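Local coordinates for stress response kinase A (PDB 1ZYL), which phosphorylates itself and other proteins on serine and threonine residues using ATP, and probably protects cells from stress linked to reactive oxygen species, at residues A[222-234]-A[258-270]. Sequence-based numbering, arbitrary orientation.
Sequences RNGPAVQDLWMLL and FDTAEIGLIEPLR
Glu262 makes the one hydrogen bond between 222-234 and 258-270. Its OE2 accepts from Val227 N at 3.0 Å, with an N-H...O angle of 165°, and the N-H points at the oxygen nearly along the C-O bond. The glutamate chain is extended beyond CG, which carries the carboxylate to the backbone N-H of Val227, just before the weakly bonded helical turn at about 228-231. That oxygen is buried beside Pro225 CB and Ala226 CB.

Apolar packing surrounds this bond. Val227 splits its branches: CG1 meets the rim of the Phe258 ring in its plane, and CG2 lies against Glu262 and Leu265. Leu230 CD1 sits over one face of Phe258, a CH-pi contact 4.2 Å from the ring centroid. With CG anti to the backbone N (chi1 -178°), the Phe258 ring reaches in to Val227 and Leu230, although its CB does not point at them. Pro225 CB touches Leu265 CD1 at 3.9 Å.

Trp231 packs on the first turn of helix 266-283. Its CB rests on Ile266 CG2 at 3.6 Å, and its pyrrole side reaches Leu269, with CD1 3.7 Å from Leu269 CD1. The six-membered ring lies along Arg270, where CH2 is 3.7 Å from Arg270 CA. The indole and guanidinium planes stand 84° apart, with Trp231 CE3 over one face of the guanidinium. Were Trp231 an alanine, Leu269 and Arg270 would probably lose the indole packed on them, leaving Arg270 freer to turn.

Tyr252 and Ile248 of helix 238-252 extend the apolar cluster. The contact joins 222-234, which follows the inferred catalytic Asp217, to the loop, 3-10 segment and start of helix 266-283 in the C-terminal lobe of the aminoglycoside phosphotransferase-like kinase fold.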
ATOM      1  N   ARG A 222       7.597  -1.883   0.785  1.00 20.55           N
ATOM      2  CA  ARG A 222       8.553  -1.601  -0.270  1.00 20.04           C
ATOM      3  C   ARG A 222       9.713  -0.836   0.346  1.00 19.38           C
ATOM      4  O   ARG A 222       9.650  -0.471   1.513  1.00 19.19           O
ATOM      5  CB  ARG A 222       7.856  -0.744  -1.327  1.00 21.84           C
ATOM      6  CG  ARG A 222       8.146  -1.125  -2.766  1.00 24.73           C
ATOM      7  CD  ARG A 222       7.085  -0.574  -3.721  1.00 24.94           C
ATOM      8  NE  ARG A 222       5.773  -1.145  -3.451  1.00 25.14           N
ATOM      9  CZ  ARG A 222       4.909  -1.482  -4.400  1.00 27.57           C
ATOM     10  NH1 ARG A 222       3.729  -1.996  -4.082  1.00 27.59           N
ATOM     11  NH2 ARG A 222       5.226  -1.313  -5.673  1.00 28.65           N
ATOM     12  N   ASN A 223      10.785  -0.620  -0.406  1.00 19.39           N
ATOM     13  CA  ASN A 223      11.884   0.179   0.134  1.00 20.92           C
ATOM     14  C   ASN A 223      11.601   1.613  -0.325  1.00 21.48           C
ATOM     15  O   ASN A 223      11.378   1.864  -1.514  1.00 21.29           O
ATOM     16  CB  ASN A 223      13.252  -0.259  -0.414  1.00 22.90           C
ATOM     17  CG  ASN A 223      13.677  -1.649   0.064  1.00 25.21           C
ATOM     18  OD1 ASN A 223      13.471  -2.017   1.224  1.00 25.16           O
ATOM     19  ND2 ASN A 223      14.301  -2.417  -0.832  1.00 24.64           N
ATOM     20  N   GLY A 224      11.590   2.554   0.608  1.00 21.10           N
ATOM     21  CA  GLY A 224      11.334   3.933   0.235  1.00 21.52           C
ATOM     22  C   GLY A 224      11.669   4.912   1.340  1.00 22.45           C
ATOM     23  O   GLY A 224      12.325   4.553   2.317  1.00 24.83           O
ATOM     24  N   PRO A 225      11.233   6.170   1.210  1.00 21.77           N
ATOM     25  CA  PRO A 225      11.495   7.203   2.214  1.00 20.58           C
ATOM     26  C   PRO A 225      10.468   7.149   3.337  1.00 21.20           C
ATOM     27  O   PRO A 225       9.264   6.998   3.090  1.00 19.63           O
ATOM     28  CB  PRO A 225      11.402   8.486   1.407  1.00 19.48           C
ATOM     29  CG  PRO A 225      10.307   8.173   0.469  1.00 20.95           C
ATOM     30  CD  PRO A 225      10.599   6.753   0.016  1.00 20.83           C
ATOM     31  N   ALA A 226      10.952   7.281   4.569  1.00 22.52           N
ATOM     32  CA  ALA A 226      10.099   7.239   5.748  1.00 20.75           C
ATOM     33  C   ALA A 226       8.790   7.992   5.540  1.00 21.09           C
ATOM     34  O   ALA A 226       7.729   7.502   5.933  1.00 22.84           O
ATOM     35  CB  ALA A 226      10.847   7.790   6.947  1.00 19.93           C
ATOM     36  N   VAL A 227       8.852   9.168   4.918  1.00 19.56           N
ATOM     37  CA  VAL A 227       7.643   9.955   4.669  1.00 20.03           C
ATOM     38  C   VAL A 227       6.490   9.170   4.061  1.00 19.88           C
ATOM     39  O   VAL A 227       5.325   9.492   4.316  1.00 19.61           O
ATOM     40  CB  VAL A 227       7.892  11.144   3.736  1.00 19.23           C
ATOM     41  CG1 VAL A 227       7.984  12.406   4.540  1.00 21.56           C
ATOM     42  CG2 VAL A 227       9.145  10.928   2.933  1.00 21.46           C
ATOM     43  N   GLN A 228       6.816   8.155   3.260  1.00 19.58           N
ATOM     44  CA  GLN A 228       5.804   7.333   2.597  1.00 19.84           C
ATOM     45  C   GLN A 228       4.741   6.822   3.553  1.00 21.85           C
ATOM     46  O   GLN A 228       3.567   6.781   3.204  1.00 23.73           O
ATOM     47  CB  GLN A 228       6.451   6.131   1.916  1.00 17.06           C
ATOM     48  CG  GLN A 228       6.102   5.980   0.452  1.00 15.82           C
ATOM     49  CD  GLN A 228       4.614   6.023   0.184  1.00 15.92           C
ATOM     50  OE1 GLN A 228       3.890   5.055   0.426  1.00 12.91           O
ATOM     51  NE2 GLN A 228       4.148   7.157  -0.324  1.00 15.33           N
ATOM     52  N   ASP A 229       5.159   6.424   4.753  1.00 22.66           N
ATOM     53  CA  ASP A 229       4.239   5.892   5.754  1.00 22.07           C
ATOM     54  C   ASP A 229       3.668   6.990   6.641  1.00 21.76           C
ATOM     55  O   ASP A 229       2.989   6.703   7.630  1.00 20.95           O
ATOM     56  CB  ASP A 229       4.954   4.859   6.633  1.00 24.85           C
ATOM     57  CG  ASP A 229       5.344   3.604   5.874  1.00 26.47           C
ATOM     58  OD1 ASP A 229       6.237   2.878   6.355  1.00 25.06           O
ATOM     59  OD2 ASP A 229       4.754   3.337   4.803  1.00 30.80           O
ATOM     60  N   LEU A 230       3.937   8.248   6.293  1.00 21.24           N
ATOM     61  CA  LEU A 230       3.434   9.357   7.088  1.00 19.91           C
ATOM     62  C   LEU A 230       2.521  10.333   6.361  1.00 20.00           C
ATOM     63  O   LEU A 230       1.537  10.804   6.930  1.00 19.43           O
ATOM     64  CB  LEU A 230       4.593  10.139   7.694  1.00 21.16           C
ATOM     65  CG  LEU A 230       5.471   9.446   8.737  1.00 22.27           C
ATOM     66  CD1 LEU A 230       6.479  10.462   9.266  1.00 23.01           C
ATOM     67  CD2 LEU A 230       4.622   8.896   9.875  1.00 21.27           C
ATOM     68  N   TRP A 231       2.814  10.641   5.105  1.00 19.86           N
ATOM     69  CA  TRP A 231       1.974  11.621   4.438  1.00 20.58           C
ATOM     70  C   TRP A 231       0.503  11.255   4.286  1.00 20.16           C
ATOM     71  O   TRP A 231      -0.356  12.122   4.425  1.00 21.57           O
ATOM     72  CB  TRP A 231       2.562  12.034   3.076  1.00 21.45           C
ATOM     73  CG  TRP A 231       2.401  11.043   1.973  1.00 22.87           C
ATOM     74  CD1 TRP A 231       3.258  10.033   1.643  1.00 24.71           C
ATOM     75  CD2 TRP A 231       1.312  10.967   1.045  1.00 22.36           C
ATOM     76  NE1 TRP A 231       2.772   9.335   0.564  1.00 25.27           N
ATOM     77  CE2 TRP A 231       1.579   9.887   0.178  1.00 24.01           C
ATOM     78  CE3 TRP A 231       0.134  11.707   0.864  1.00 22.46           C
ATOM     79  CZ2 TRP A 231       0.710   9.526  -0.862  1.00 23.54           C
ATOM     80  CZ3 TRP A 231      -0.730  11.352  -0.166  1.00 20.12           C
ATOM     81  CH2 TRP A 231      -0.435  10.269  -1.015  1.00 23.25           C
ATOM     82  N   MET A 232       0.187   9.992   4.027  1.00 19.37           N
ATOM     83  CA  MET A 232      -1.220   9.626   3.844  1.00 19.08           C
ATOM     84  C   MET A 232      -2.065   9.680   5.102  1.00 20.88           C
ATOM     85  O   MET A 232      -3.263   9.418   5.052  1.00 22.99           O
ATOM     86  CB  MET A 232      -1.354   8.237   3.200  1.00 16.38           C
ATOM     87  CG  MET A 232      -1.037   8.226   1.706  1.00 12.76           C
ATOM     88  SD  MET A 232      -1.250   6.629   0.915  1.00  3.86           S
ATOM     89  CE  MET A 232       0.214   5.813   1.463  1.00  5.37           C
ATOM     90  N   LEU A 233      -1.452  10.028   6.228  1.00 21.97           N
ATOM     91  CA  LEU A 233      -2.186  10.102   7.484  1.00 21.65           C
ATOM     92  C   LEU A 233      -2.880  11.448   7.671  1.00 23.50           C
ATOM     93  O   LEU A 233      -3.988  11.508   8.188  1.00 26.91           O
ATOM     94  CB  LEU A 233      -1.247   9.838   8.675  1.00 17.61           C
ATOM     95  CG  LEU A 233      -0.666   8.427   8.881  1.00 16.64           C
ATOM     96  CD1 LEU A 233       0.309   8.431  10.039  1.00 15.92           C
ATOM     97  CD2 LEU A 233      -1.773   7.431   9.157  1.00 14.61           C
ATOM     98  N   LEU A 234      -2.234  12.523   7.236  1.00 24.31           N
ATOM     99  CA  LEU A 234      -2.785  13.860   7.400  1.00 25.45           C
ATOM    100  C   LEU A 234      -4.196  14.007   6.867  1.00 27.65           C
ATOM    101  O   LEU A 234      -4.534  13.464   5.823  1.00 28.33           O
ATOM    102  CB  LEU A 234      -1.891  14.881   6.714  1.00 26.16           C
ATOM    103  CG  LEU A 234      -0.378  14.719   6.844  1.00 26.45           C
ATOM    104  CD1 LEU A 234       0.240  16.066   6.508  1.00 25.76           C
ATOM    105  CD2 LEU A 234       0.034  14.273   8.247  1.00 24.58           C
ATOM    106  N   PHE A 258      13.415  11.817  12.260  1.00 33.71           N
ATOM    107  CA  PHE A 258      12.755  12.084  10.988  1.00 30.69           C
ATOM    108  C   PHE A 258      13.494  13.209  10.282  1.00 29.87           C
ATOM    109  O   PHE A 258      13.889  14.189  10.900  1.00 30.35           O
ATOM    110  CB  PHE A 258      11.294  12.492  11.206  1.00 27.88           C
ATOM    111  CG  PHE A 258      10.540  12.745   9.931  1.00 26.79           C
ATOM    112  CD1 PHE A 258       9.948  13.980   9.690  1.00 26.17           C
ATOM    113  CD2 PHE A 258      10.431  11.752   8.959  1.00 25.84           C
ATOM    114  CE1 PHE A 258       9.263  14.223   8.497  1.00 24.48           C
ATOM    115  CE2 PHE A 258       9.748  11.987   7.765  1.00 23.84           C
ATOM    116  CZ  PHE A 258       9.165  13.224   7.536  1.00 22.71           C
ATOM    117  N   ASP A 259      13.690  13.061   8.986  1.00 30.25           N
ATOM    118  CA  ASP A 259      14.368  14.081   8.219  1.00 30.98           C
ATOM    119  C   ASP A 259      13.313  15.018   7.639  1.00 30.77           C
ATOM    120  O   ASP A 259      12.660  14.696   6.649  1.00 32.17           O
ATOM    121  CB  ASP A 259      15.168  13.440   7.101  1.00 34.56           C
ATOM    122  CG  ASP A 259      16.561  13.978   7.027  1.00 39.78           C
ATOM    123  OD1 ASP A 259      17.367  13.616   7.915  1.00 43.54           O
ATOM    124  OD2 ASP A 259      16.843  14.771   6.095  1.00 41.61           O
ATOM    125  N   THR A 260      13.152  16.176   8.265  1.00 28.19           N
ATOM    126  CA  THR A 260      12.170  17.151   7.840  1.00 26.18           C
ATOM    127  C   THR A 260      12.162  17.389   6.324  1.00 24.64           C
ATOM    128  O   THR A 260      11.102  17.584   5.725  1.00 24.74           O
ATOM    129  CB  THR A 260      12.405  18.485   8.565  1.00 27.20           C
ATOM    130  OG1 THR A 260      12.787  18.224   9.918  1.00 29.12           O
ATOM    131  CG2 THR A 260      11.136  19.315   8.582  1.00 26.83           C
ATOM    132  N   ALA A 261      13.329  17.349   5.691  1.00 21.88           N
ATOM    133  CA  ALA A 261      13.384  17.597   4.253  1.00 20.49           C
ATOM    134  C   ALA A 261      12.552  16.632   3.410  1.00 21.22           C
ATOM    135  O   ALA A 261      12.171  16.965   2.293  1.00 20.99           O
ATOM    136  CB  ALA A 261      14.817  17.594   3.775  1.00 16.19           C
ATOM    137  N   GLU A 262      12.272  15.442   3.935  1.00 21.71           N
ATOM    138  CA  GLU A 262      11.481  14.462   3.193  1.00 21.40           C
ATOM    139  C   GLU A 262      10.057  14.941   2.974  1.00 20.62           C
ATOM    140  O   GLU A 262       9.323  14.358   2.178  1.00 21.15           O
ATOM    141  CB  GLU A 262      11.432  13.116   3.916  1.00 20.91           C
ATOM    142  CG  GLU A 262      12.768  12.427   4.079  1.00 22.36           C
ATOM    143  CD  GLU A 262      12.630  11.043   4.687  1.00 23.62           C
ATOM    144  OE1 GLU A 262      13.587  10.601   5.349  1.00 24.43           O
ATOM    145  OE2 GLU A 262      11.577  10.395   4.499  1.00 21.42           O
ATOM    146  N   ILE A 263       9.667  15.999   3.678  1.00 19.28           N
ATOM    147  CA  ILE A 263       8.321  16.539   3.539  1.00 19.78           C
ATOM    148  C   ILE A 263       8.129  17.115   2.136  1.00 20.54           C
ATOM    149  O   ILE A 263       7.002  17.304   1.667  1.00 21.74           O
ATOM    150  CB  ILE A 263       8.078  17.630   4.586  1.00 19.85           C
ATOM    151  CG1 ILE A 263       8.298  17.047   5.980  1.00 18.97           C
ATOM    152  CG2 ILE A 263       6.667  18.178   4.472  1.00 17.70           C
ATOM    153  CD1 ILE A 263       7.347  15.963   6.314  1.00 20.89           C
ATOM    154  N   GLY A 264       9.243  17.373   1.463  1.00 18.72           N
ATOM    155  CA  GLY A 264       9.188  17.917   0.122  1.00 18.72           C
ATOM    156  C   GLY A 264       8.891  16.848  -0.909  1.00 19.55           C
ATOM    157  O   GLY A 264       8.508  17.144  -2.048  1.00 20.22           O
ATOM    158  N   LEU A 265       9.057  15.595  -0.506  1.00 18.98           N
ATOM    159  CA  LEU A 265       8.803  14.470  -1.391  1.00 19.46           C
ATOM    160  C   LEU A 265       7.322  14.061  -1.413  1.00 20.81           C
ATOM    161  O   LEU A 265       6.952  13.154  -2.165  1.00 20.67           O
ATOM    162  CB  LEU A 265       9.617  13.262  -0.930  1.00 19.04           C
ATOM    163  CG  LEU A 265      11.109  13.397  -0.625  1.00 19.74           C
ATOM    164  CD1 LEU A 265      11.616  12.112   0.022  1.00 19.53           C
ATOM    165  CD2 LEU A 265      11.871  13.672  -1.902  1.00 21.79           C
ATOM    166  N   ILE A 266       6.474  14.704  -0.604  1.00 20.95           N
ATOM    167  CA  ILE A 266       5.069  14.293  -0.553  1.00 22.16           C
ATOM    168  C   ILE A 266       4.268  14.499  -1.832  1.00 20.13           C
ATOM    169  O   ILE A 266       3.613  13.577  -2.298  1.00 20.47           O
ATOM    170  CB  ILE A 266       4.288  14.946   0.625  1.00 24.58           C
ATOM    171  CG1 ILE A 266       4.316  16.455   0.489  1.00 30.12           C
ATOM    172  CG2 ILE A 266       4.887  14.531   1.962  1.00 21.36           C
ATOM    173  CD1 ILE A 266       3.378  17.161   1.445  1.00 37.23           C
ATOM    174  N   GLU A 267       4.301  15.690  -2.409  1.00 19.51           N
ATOM    175  CA  GLU A 267       3.542  15.902  -3.630  1.00 19.69           C
ATOM    176  C   GLU A 267       4.045  14.964  -4.715  1.00 19.55           C
ATOM    177  O   GLU A 267       3.277  14.509  -5.557  1.00 20.61           O
ATOM    178  CB  GLU A 267       3.596  17.368  -4.054  1.00 19.88           C
ATOM    179  CG  GLU A 267       2.925  18.274  -3.025  1.00 18.92           C
ATOM    180  CD  GLU A 267       1.531  17.774  -2.612  1.00 21.37           C
ATOM    181  OE1 GLU A 267       1.157  17.958  -1.426  1.00 19.71           O
ATOM    182  OE2 GLU A 267       0.809  17.204  -3.469  1.00 20.49           O
ATOM    183  N   PRO A 268       5.353  14.679  -4.732  1.00 19.26           N
ATOM    184  CA  PRO A 268       5.768  13.749  -5.781  1.00 19.51           C
ATOM    185  C   PRO A 268       5.248  12.340  -5.477  1.00 20.82           C
ATOM    186  O   PRO A 268       4.891  11.597  -6.385  1.00 22.49           O
ATOM    187  CB  PRO A 268       7.283  13.846  -5.739  1.00 18.27           C
ATOM    188  CG  PRO A 268       7.476  15.294  -5.466  1.00 19.18           C
ATOM    189  CD  PRO A 268       6.482  15.538  -4.340  1.00 19.77           C
ATOM    190  N   LEU A 269       5.189  11.970  -4.200  1.00 21.92           N
ATOM    191  CA  LEU A 269       4.694  10.639  -3.830  1.00 21.35           C
ATOM    192  C   LEU A 269       3.218  10.500  -4.163  1.00 20.62           C
ATOM    193  O   LEU A 269       2.786   9.469  -4.681  1.00 22.28           O
ATOM    194  CB  LEU A 269       4.897  10.366  -2.335  1.00 20.64           C
ATOM    195  CG  LEU A 269       6.343  10.171  -1.895  1.00 20.77           C
ATOM    196  CD1 LEU A 269       6.395  10.022  -0.399  1.00 21.77           C
ATOM    197  CD2 LEU A 269       6.929   8.962  -2.578  1.00 19.94           C
ATOM    198  N   ARG A 270       2.450  11.540  -3.856  1.00 19.34           N
ATOM    199  CA  ARG A 270       1.022  11.536  -4.132  1.00 18.37           C
ATOM    200  C   ARG A 270       0.811  11.435  -5.653  1.00 18.73           C
ATOM    201  O   ARG A 270      -0.043  10.673  -6.128  1.00 18.15           O
ATOM    202  CB  ARG A 270       0.386  12.806  -3.563  1.00 17.59           C
ATOM    203  CG  ARG A 270      -1.073  13.010  -3.960  1.00 18.71           C
ATOM    204  CD  ARG A 270      -1.586  14.337  -3.447  1.00 17.95           C
ATOM    205  NE  ARG A 270      -1.888  14.320  -2.017  1.00 19.56           N
ATOM    206  CZ  ARG A 270      -1.403  15.198  -1.143  1.00 20.82           C
ATOM    207  NH1 ARG A 270      -1.736  15.126   0.137  1.00 18.62           N
ATOM    208  NH2 ARG A 270      -0.566  16.145  -1.547  1.00 22.04           N
TER